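PDB 3LR1: tungstate ABC transporter, periplasmic tungstate-binding protein from Geobacter sulfurreducens, which probably captures tungstate in the periplasm and hands it to the membrane components of an ABC importer. Local coordinates for residues Val157-Met160 and Ala161-Arg165; Gly173-Asn176 and Ala177-Ala181; Met218-Ile221 and Asp222-Thr225; Gly226-Gly229 and Leu230-Ser234. One frame throughout, in Å; residues are numbered along the deposited sequence.

Contact 1 (Val157-Met160 and Ala161-Arg165)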
loop_
_atom_site.group_PDB
_atom_site.type_symbol
_atom_site.label_atom_id
_atom_site.label_comp_id
_atom_site.label_asym_id
_atom_site.label_seq_id
_atom_site.Cartn_x
_atom_site.Cartn_y
_atom_site.Cartn_z
ATOM N N VAL A 157 6.481 -3.377 -10.368
ATOM C CA VAL A 157 6.009 -2.398 -11.331
ATOM C C VAL A 157 7.041 -1.264 -11.490
ATOM O O VAL A 157 7.295 -0.840 -12.589
ATOM C CB VAL A 157 4.586 -1.909 -10.987
ATOM C CG1 VAL A 157 4.284 -0.599 -11.740
ATOM C CG2 VAL A 157 3.585 -3.109 -11.365
ATOM N N ILE A 158 7.661 -0.810 -10.400
ATOM C CA ILE A 158 8.697 0.241 -10.506
ATOM C C ILE A 158 9.850 -0.290 -11.348
ATOM O O ILE A 158 10.406 0.415 -12.238
ATOM C CB ILE A 158 9.199 0.727 -9.132
ATOM C CG1 ILE A 158 8.065 1.445 -8.389
ATOM C CG2 ILE A 158 10.442 1.603 -9.343
ATOM C CD1 ILE A 158 8.347 1.760 -6.842
ATOM N N THR A 159 10.213 -1.554 -11.154
ATOM C CA THR A 159 11.265 -2.115 -12.006
ATOM C C THR A 159 10.875 -2.172 -13.473
ATOM O O THR A 159 11.703 -1.895 -14.333
ATOM C CB THR A 159 11.624 -3.528 -11.499
ATOM O OG1 THR A 159 12.084 -3.418 -10.165
ATOM C CG2 THR A 159 12.720 -4.213 -12.313
HETATM N N MSE A 160 9.649 -2.610 -13.777
HETATM C CA MSE A 160 9.215 -2.713 -15.176
HETATM C C MSE A 160 9.123 -1.297 -15.758
HETATM O O MSE A 160 9.583 -1.080 -16.841
HETATM C CB MSE A 160 7.870 -3.416 -15.274
HETATM C CG MSE A 160 7.443 -3.800 -16.732
HETATM SE SE MSE A 160 5.599 -4.529 -16.759
HETATM C CE MSE A 160 5.592 -5.469 -15.044
ATOM N N ALA A 161 8.576 -0.327 -15.017
ATOM C CA ALA A 161 8.521 1.064 -15.547
ATOM C C ALA A 161 9.909 1.530 -15.889
ATOM O O ALA A 161 10.081 2.121 -16.921
ATOM C CB ALA A 161 7.872 2.042 -14.609
ATOM N N THR A 162 10.886 1.186 -15.053
ATOM C CA THR A 162 12.247 1.660 -15.217
ATOM C C THR A 162 12.892 1.079 -16.494
ATOM O O THR A 162 13.451 1.817 -17.350
ATOM C CB THR A 162 13.120 1.270 -13.983
ATOM O OG1 THR A 162 12.490 1.695 -12.775
ATOM C CG2 THR A 162 14.533 1.937 -14.086
ATOM N N GLU A 163 12.723 -0.221 -16.678
ATOM C CA GLU A 163 13.212 -0.880 -17.901
ATOM C C GLU A 163 12.558 -0.296 -19.159
ATOM O O GLU A 163 13.224 -0.068 -20.176
ATOM C CB GLU A 163 12.979 -2.391 -17.809
ATOM C CG GLU A 163 13.763 -3.054 -16.688
ATOM C CD GLU A 163 13.656 -4.571 -16.702
ATOM O OE1 GLU A 163 13.993 -5.120 -17.759
ATOM O OE2 GLU A 163 13.280 -5.202 -15.670
ATOM N N ARG A 164 11.257 -0.018 -19.071
ATOM C CA ARG A 164 10.483 0.367 -20.250
ATOM C C ARG A 164 10.519 1.875 -20.471
ATOM O O ARG A 164 9.948 2.351 -21.426
ATOM C CB ARG A 164 9.012 -0.104 -20.093
ATOM C CG ARG A 164 8.754 -1.615 -19.851
ATOM C CD ARG A 164 8.683 -2.489 -21.105
ATOM N NE ARG A 164 7.554 -2.218 -22.017
ATOM C CZ ARG A 164 6.355 -2.835 -22.022
ATOM N NH1 ARG A 164 6.028 -3.797 -21.126
ATOM N NH2 ARG A 164 5.465 -2.456 -22.951
ATOM N N ARG A 165 11.142 2.625 -19.547
ATOM C CA ARG A 165 11.119 4.089 -19.515
ATOM C C ARG A 165 9.696 4.625 -19.597
ATOM O O ARG A 165 9.362 5.526 -20.411
ATOM C CB ARG A 165 12.033 4.624 -20.612
ATOM C CG ARG A 165 13.466 4.429 -20.151
ATOM C CD ARG A 165 14.196 3.903 -21.228
ATOM N NE ARG A 165 13.964 4.761 -22.393
ATOM C CZ ARG A 165 13.956 4.346 -23.661
ATOM N NH1 ARG A 165 14.170 3.060 -23.955
ATOM N NH2 ARG A 165 13.728 5.239 -24.623
#
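A161 N donates to V157 O at 2.8 Å, and the N-H points almost straight at the oxygen (171°). This bond belongs to the last turns of helix 154-164, which closes with a Schellman motif where R165 takes positive phi. T162, E163 and R164 follow with i to i+4 backbone bonds to I158, T159 and M160. T162 OG1 also lies against I158 O, but its position is less sure and that bond is doubtful. The side chains of T159 and E163 run alongside each other. With OG1 beside the backbone N (chi1 -60°), T159 has CG2 anti to that N, and this methyl meets E163 OE2 at 3.5 Å. T159 OG1 is bonded back to G155 O. M160, present as selenomethionine, and R164 also run side by side, with their CG atoms 4.0 Å apart. On the inner side, V157 and A161 pack on I119 of strand 118-120 and T168 of strand 167-171. I158 leans on helix 172-178. The R164 chain bends at chi2 and chi3, and M160 SE stands obliquely to its guanidinium, while R164 CG rests 3.2 Å from M160 O.

Contact 2 (Gly173-Asn176 and Ala177-Ala181)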
loop_
_atom_site.group_PDB
_atom_site.type_symbol
_atom_site.label_atom_id
_atom_site.label_comp_id
_atom_site.label_asym_id
_atom_site.label_seq_id
_atom_site.Cartn_x
_atom_site.Cartn_y
_atom_site.Cartn_z
ATOM N N GLY A 173 6.070 5.814 -0.565
ATOM C CA GLY A 173 6.880 5.015 0.354
ATOM C C GLY A 173 7.736 4.016 -0.393
ATOM O O GLY A 173 8.948 3.916 -0.176
ATOM N N THR A 174 7.127 3.240 -1.275
ATOM C CA THR A 174 7.873 2.254 -2.050
ATOM C C THR A 174 8.930 2.913 -2.988
ATOM O O THR A 174 10.057 2.491 -3.116
ATOM C CB THR A 174 6.957 1.378 -2.962
ATOM O OG1 THR A 174 5.840 0.789 -2.246
ATOM C CG2 THR A 174 7.811 0.263 -3.628
ATOM N N TYR A 175 8.522 3.949 -3.691
ATOM C CA TYR A 175 9.457 4.729 -4.484
ATOM C C TYR A 175 10.699 5.219 -3.689
ATOM O O TYR A 175 11.836 5.061 -4.155
ATOM C CB TYR A 175 8.729 5.902 -5.098
ATOM C CG TYR A 175 9.753 6.795 -5.838
ATOM C CD1 TYR A 175 10.316 6.401 -7.018
ATOM C CD2 TYR A 175 10.230 7.942 -5.258
ATOM C CE1 TYR A 175 11.257 7.167 -7.639
ATOM C CE2 TYR A 175 11.186 8.690 -5.852
ATOM C CZ TYR A 175 11.683 8.315 -7.036
ATOM O OH TYR A 175 12.626 9.094 -7.620
ATOM N N ASN A 176 10.465 5.877 -2.533
ATOM C CA ASN A 176 11.524 6.399 -1.672
ATOM C C ASN A 176 12.465 5.261 -1.337
ATOM O O ASN A 176 13.655 5.456 -1.295
ATOM C CB ASN A 176 10.985 6.996 -0.374
ATOM C CG ASN A 176 10.382 8.382 -0.523
ATOM O OD1 ASN A 176 10.541 9.075 -1.554
ATOM N ND2 ASN A 176 9.716 8.837 0.570
ATOM N N ALA A 177 11.935 4.062 -1.095
ATOM C CA ALA A 177 12.785 2.907 -0.770
ATOM C C ALA A 177 13.575 2.399 -1.988
ATOM O O ALA A 177 14.674 1.868 -1.838
ATOM C CB ALA A 177 11.950 1.746 -0.136
ATOM N N PHE A 178 13.028 2.579 -3.194
ATOM C CA PHE A 178 13.701 2.116 -4.446
ATOM C C PHE A 178 14.621 3.202 -5.098
ATOM O O PHE A 178 15.485 2.888 -5.918
ATOM C CB PHE A 178 12.617 1.787 -5.493
ATOM C CG PHE A 178 12.183 0.361 -5.515
ATOM C CD1 PHE A 178 11.679 -0.241 -4.387
ATOM C CD2 PHE A 178 12.251 -0.370 -6.698
ATOM C CE1 PHE A 178 11.301 -1.587 -4.422
ATOM C CE2 PHE A 178 11.854 -1.680 -6.731
ATOM C CZ PHE A 178 11.354 -2.272 -5.601
ATOM N N LYS A 179 14.411 4.470 -4.723
ATOM C CA LYS A 179 14.960 5.606 -5.424
ATOM C C LYS A 179 16.437 5.402 -5.569
ATOM O O LYS A 179 17.104 5.141 -4.571
ATOM C CB LYS A 179 14.723 6.900 -4.634
ATOM C CG LYS A 179 15.370 8.153 -5.206
ATOM C CD LYS A 179 14.842 9.392 -4.484
ATOM C CE LYS A 179 15.781 10.634 -4.615
ATOM N NZ LYS A 179 15.211 11.910 -3.947
ATOM N N GLY A 180 16.925 5.537 -6.801
ATOM C CA GLY A 180 18.374 5.594 -7.078
ATOM C C GLY A 180 19.065 4.237 -7.223
ATOM O O GLY A 180 19.806 3.994 -8.199
ATOM N N ALA A 181 18.896 3.368 -6.221
ATOM C CA ALA A 181 19.526 2.049 -6.227
ATOM C C ALA A 181 18.822 1.153 -7.231
ATOM O O ALA A 181 19.469 0.383 -7.982
ATOM C CB ALA A 181 19.470 1.365 -4.813
#
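T174 and F178 lie side by side, one turn apart, and point the same way. The T174 methyl CG2 touches the near side of the F178 ring, 4.0 Å from CD1. T174 OG1 bonds to D171 OD1. F178 has an unusual chi1 of -93°. Its CD1 comes within 3.4 Å of T174 O, which stands obliquely to the ring. The same ring makes a cation-pi contact with K182. These residues form the end of helix 172-178, in a periplasmic binding protein fold. K179 is the first residue to leave helical geometry. F178 N donates to T174 O at 3.0 Å and weakly to Y175 O. K179 N also bonds weakly to Y175 O, at 2.7 Å but with an N-H...O angle of just 119°. Y175 holds CG anti to its N (chi1 175°), which carries the ring along toward K179. K179 CB lies over one face of this ring, and its extended chain crosses the phenol, with CG 3.8 Å from Y175 OH. That hydroxyl bonds to L185 O. Were Y175 an alanine, L185 O would probably lose this donor and the K179 methylenes the ring they cross. Y175 and F178 both also pack against T183.

Contact 3 (Met218-Ile221 and Asp222-Thr225)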
loop_
_atom_site.group_PDB
_atom_site.type_symbol
_atom_site.label_atom_id
_atom_site.label_comp_id
_atom_site.label_asym_id
_atom_site.label_seq_id
_atom_site.Cartn_x
_atom_site.Cartn_y
_atom_site.Cartn_z
HETATM N N MSE A 218 -5.244 -6.016 19.641
HETATM C CA MSE A 218 -5.891 -4.778 20.028
HETATM C C MSE A 218 -4.858 -3.774 20.619
HETATM O O MSE A 218 -4.934 -2.550 20.362
HETATM C CB MSE A 218 -7.052 -5.085 20.936
HETATM C CG MSE A 218 -8.279 -5.679 20.205
HETATM SE SE MSE A 218 -8.927 -4.618 18.676
HETATM C CE MSE A 218 -7.326 -4.481 17.563
ATOM N N LYS A 219 -3.859 -4.301 21.321
ATOM C CA LYS A 219 -2.790 -3.421 21.802
ATOM C C LYS A 219 -2.010 -2.818 20.691
ATOM O O LYS A 219 -1.670 -1.630 20.742
ATOM C CB LYS A 219 -1.906 -4.118 22.766
ATOM C CG LYS A 219 -2.537 -4.267 24.143
ATOM C CD LYS A 219 -1.772 -5.315 24.950
ATOM C CE LYS A 219 -2.207 -5.323 26.386
ATOM N NZ LYS A 219 -1.743 -6.613 27.023
ATOM N N LEU A 220 -1.754 -3.630 19.655
ATOM C CA LEU A 220 -1.070 -3.144 18.488
ATOM C C LEU A 220 -1.847 -2.034 17.809
ATOM O O LEU A 220 -1.262 -0.974 17.465
ATOM C CB LEU A 220 -0.701 -4.255 17.521
ATOM C CG LEU A 220 0.065 -3.764 16.287
ATOM C CD1 LEU A 220 1.506 -3.200 16.646
ATOM C CD2 LEU A 220 0.182 -4.887 15.224
ATOM N N ILE A 221 -3.152 -2.242 17.615
ATOM C CA ILE A 221 -3.939 -1.247 16.940
ATOM C C ILE A 221 -3.977 0.069 17.758
ATOM O O ILE A 221 -3.858 1.154 17.202
ATOM C CB ILE A 221 -5.390 -1.750 16.663
ATOM C CG1 ILE A 221 -5.323 -2.913 15.639
ATOM C CG2 ILE A 221 -6.230 -0.554 16.163
ATOM C CD1 ILE A 221 -6.695 -3.645 15.331
ATOM N N ASP A 222 -4.128 -0.041 19.054
ATOM C CA ASP A 222 -4.111 1.131 19.969
ATOM C C ASP A 222 -2.789 1.889 19.860
ATOM O O ASP A 222 -2.741 3.119 19.878
ATOM C CB ASP A 222 -4.354 0.686 21.432
ATOM C CG ASP A 222 -5.837 0.232 21.710
ATOM O OD1 ASP A 222 -6.748 0.508 20.896
ATOM O OD2 ASP A 222 -6.099 -0.399 22.771
ATOM N N TYR A 223 -1.724 1.106 19.714
ATOM C CA TYR A 223 -0.378 1.646 19.621
ATOM C C TYR A 223 -0.167 2.420 18.352
ATOM O O TYR A 223 0.292 3.558 18.394
ATOM C CB TYR A 223 0.705 0.565 19.842
ATOM C CG TYR A 223 2.075 1.052 19.373
ATOM C CD1 TYR A 223 2.861 1.916 20.134
ATOM C CD2 TYR A 223 2.564 0.637 18.167
ATOM C CE1 TYR A 223 4.130 2.343 19.664
ATOM C CE2 TYR A 223 3.797 1.073 17.694
ATOM C CZ TYR A 223 4.549 1.914 18.433
ATOM O OH TYR A 223 5.700 2.334 17.909
ATOM N N VAL A 224 -0.450 1.784 17.234
ATOM C CA VAL A 224 -0.289 2.351 15.917
ATOM C C VAL A 224 -1.134 3.609 15.769
ATOM O O VAL A 224 -0.701 4.534 15.208
ATOM C CB VAL A 224 -0.587 1.274 14.838
ATOM C CG1 VAL A 224 -0.634 1.859 13.524
ATOM C CG2 VAL A 224 0.482 0.103 14.904
ATOM N N THR A 225 -2.325 3.660 16.326
ATOM C CA THR A 225 -3.169 4.865 16.247
ATOM C C THR A 225 -2.993 5.799 17.431
ATOM O O THR A 225 -3.698 6.819 17.567
ATOM C CB THR A 225 -4.649 4.441 16.143
ATOM O OG1 THR A 225 -5.029 3.663 17.302
ATOM C CG2 THR A 225 -4.860 3.636 14.847
#
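T225 has chi1 at 60°, which sets OG1 between its backbone N and carbonyl carbon and turns it back to I221. L220 carries CG anti to the backbone N (chi1 -178°), and its end swings forward toward V224. T225 OG1 donates to I221 O at 2.8 Å. T225 N donates to the same oxygen at 3.1 Å. The two donors arrive from opposite faces of the I221 carbonyl plane, each tilted from it, and together they hold the last turn of helix 214-224. Without the hydroxyl, as with a valine at T225, one face of I221 O is likely to be left without its donor. One residue earlier on each side, L220 CD1 meets V224 CG2 at 3.9 Å as the two side chains cross. V224 N donates to L220 O at 2.9 Å. L220 O also lies at the edge of the Y223 ring, near its plane. L220 CD1 touches this ring more loosely, 4.3 Å from Y223 CD2. Y223 OH reaches L24 O in helix 20-32. L220 packs on F28 of that helix, whereas I221 lies on strand 197-204 and V224 on V81. On the exposed side, D222 CG lies 3.2 Å from M218 O, a contact only, since the carboxylate oxygens and M218 O are all acceptors and form no bond. The apolar L220, I221 and V224 face neighbouring parts of the fold, while the T225 hydroxyl spends its proton on a carbonyl of its own helix end.

Contact 4 (Gly226-Gly229 and Leu230-Ser234)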
loop_
_atom_site.group_PDB
_atom_site.type_symbol
_atom_site.label_atom_id
_atom_site.label_comp_id
_atom_site.label_asym_id
_atom_site.label_seq_id
_atom_site.Cartn_x
_atom_site.Cartn_y
_atom_site.Cartn_z
ATOM N N GLY A 226 -2.115 5.431 18.349
ATOM C CA GLY A 226 -1.821 6.294 19.495
ATOM C C GLY A 226 -0.757 7.324 19.231
ATOM O O GLY A 226 -0.149 7.360 18.152
ATOM N N PRO A 227 -0.513 8.196 20.214
ATOM C CA PRO A 227 0.415 9.279 19.960
ATOM C C PRO A 227 1.826 8.823 19.534
ATOM O O PRO A 227 2.426 9.486 18.692
ATOM C CB PRO A 227 0.453 10.076 21.311
ATOM C CG PRO A 227 -0.519 9.447 22.213
ATOM C CD PRO A 227 -0.958 8.133 21.610
ATOM N N GLU A 228 2.353 7.736 20.101
ATOM C CA GLU A 228 3.730 7.322 19.778
ATOM C C GLU A 228 3.751 6.803 18.370
ATOM O O GLU A 228 4.603 7.196 17.582
ATOM C CB GLU A 228 4.281 6.252 20.711
ATOM C CG GLU A 228 5.766 6.018 20.437
ATOM C CD GLU A 228 6.389 4.998 21.357
ATOM O OE1 GLU A 228 5.653 4.417 22.225
ATOM O OE2 GLU A 228 7.631 4.818 21.211
ATOM N N GLY A 229 2.761 5.973 18.042
ATOM C CA GLY A 229 2.627 5.410 16.711
ATOM C C GLY A 229 2.456 6.494 15.662
ATOM O O GLY A 229 3.154 6.510 14.626
ATOM N N LEU A 230 1.552 7.433 15.924
ATOM C CA LEU A 230 1.315 8.508 14.969
ATOM C C LEU A 230 2.552 9.353 14.735
ATOM O O LEU A 230 2.839 9.728 13.608
ATOM C CB LEU A 230 0.191 9.410 15.433
ATOM C CG LEU A 230 -1.219 8.820 15.457
ATOM C CD1 LEU A 230 -2.197 9.795 16.225
ATOM C CD2 LEU A 230 -1.637 8.642 14.012
ATOM N N LYS A 231 3.316 9.620 15.780
ATOM C CA LYS A 231 4.514 10.394 15.645
ATOM C C LYS A 231 5.538 9.697 14.773
ATOM O O LYS A 231 6.191 10.321 13.962
ATOM C CB LYS A 231 5.128 10.722 17.009
ATOM C CG LYS A 231 6.179 11.778 16.862
ATOM C CD LYS A 231 6.781 12.139 18.220
ATOM C CE LYS A 231 8.218 12.692 18.093
ATOM N NZ LYS A 231 9.162 12.002 19.080
ATOM N N ILE A 232 5.678 8.391 14.915
ATOM C CA ILE A 232 6.602 7.680 14.072
ATOM C C ILE A 232 6.138 7.740 12.619
ATOM O O ILE A 232 6.954 7.948 11.698
ATOM C CB ILE A 232 6.732 6.188 14.508
ATOM C CG1 ILE A 232 7.506 6.138 15.841
ATOM C CG2 ILE A 232 7.412 5.380 13.366
ATOM C CD1 ILE A 232 7.549 4.761 16.534
ATOM N N ILE A 233 4.826 7.556 12.422
ATOM C CA ILE A 233 4.277 7.509 11.062
ATOM C C ILE A 233 4.422 8.874 10.422
ATOM O O ILE A 233 4.762 8.971 9.239
ATOM C CB ILE A 233 2.803 7.018 11.063
ATOM C CG1 ILE A 233 2.762 5.544 11.521
ATOM C CG2 ILE A 233 2.120 7.215 9.688
ATOM C CD1 ILE A 233 1.355 5.104 11.931
ATOM N N SER A 234 4.176 9.930 11.193
ATOM C CA SER A 234 4.286 11.289 10.629
ATOM C C SER A 234 5.739 11.728 10.438
ATOM O O SER A 234 5.998 12.508 9.533
ATOM C CB SER A 234 3.553 12.322 11.480
ATOM O OG SER A 234 4.340 12.575 12.621
#
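G226 O receives the N-H of L230 at 2.8 Å in a nearly straight bond (170°). The L230 side chain stays close to this carbonyl. Its CG lies beside the backbone N (chi1 -68°) and comes within 3.2 Å of G226 O. P227 follows, and its O accepts from K231 N at 3.0 Å. K231 CB rests 3.4 Å from P227 O, and the rest of the lysine leads away. E228 O takes the bond from I232 N at 3.1 Å. I232 CG1 rests 3.5 Å from E228 O; the side chains themselves barely meet, E228 CG coming only loosely near I232 CD1. Both E228 and I232 pack on P27 of helix 20-32 and on Y223. G229 is buried. Its O accepts from I233 N at 3.0 Å, and I233 CG1 sits 3.3 Å from that same oxygen. I233 goes on to touch L24, V224 and two residues of strand 78-90, V81 and Y83. It thus joins this helix to two other helices and to the sheet. The arrangement is that of a helix start: G226 at the N-cap with an extended backbone, then P227 in the first turn, where its lack of an N-H costs no helical bond, opening helix 227-235.

The four contacts form two touching pairs. In the first, I158 CD1 of contact 1 meets T174 CG2 of contact 2 at 3.6 Å, so helices 154-164 and 172-178 pack together. In the second, helices 214-224 and 227-235 follow each other in the chain, and T225 O of contact 3 meets L230 CD1 of contact 4 at 3.6 Å. Contacts 1 and 3 lie on opposite sides of the chain's centre, with their own centres 36 Å apart. This fits the two lobes of a periplasmic binding protein. Contacts 2 and 4 approach to about 10 Å between nearest atoms. The T174 side chain is about 7 Å from a bound tungsten ion, and the V157 side chain lies about 10 Å from a bound tungsten ion.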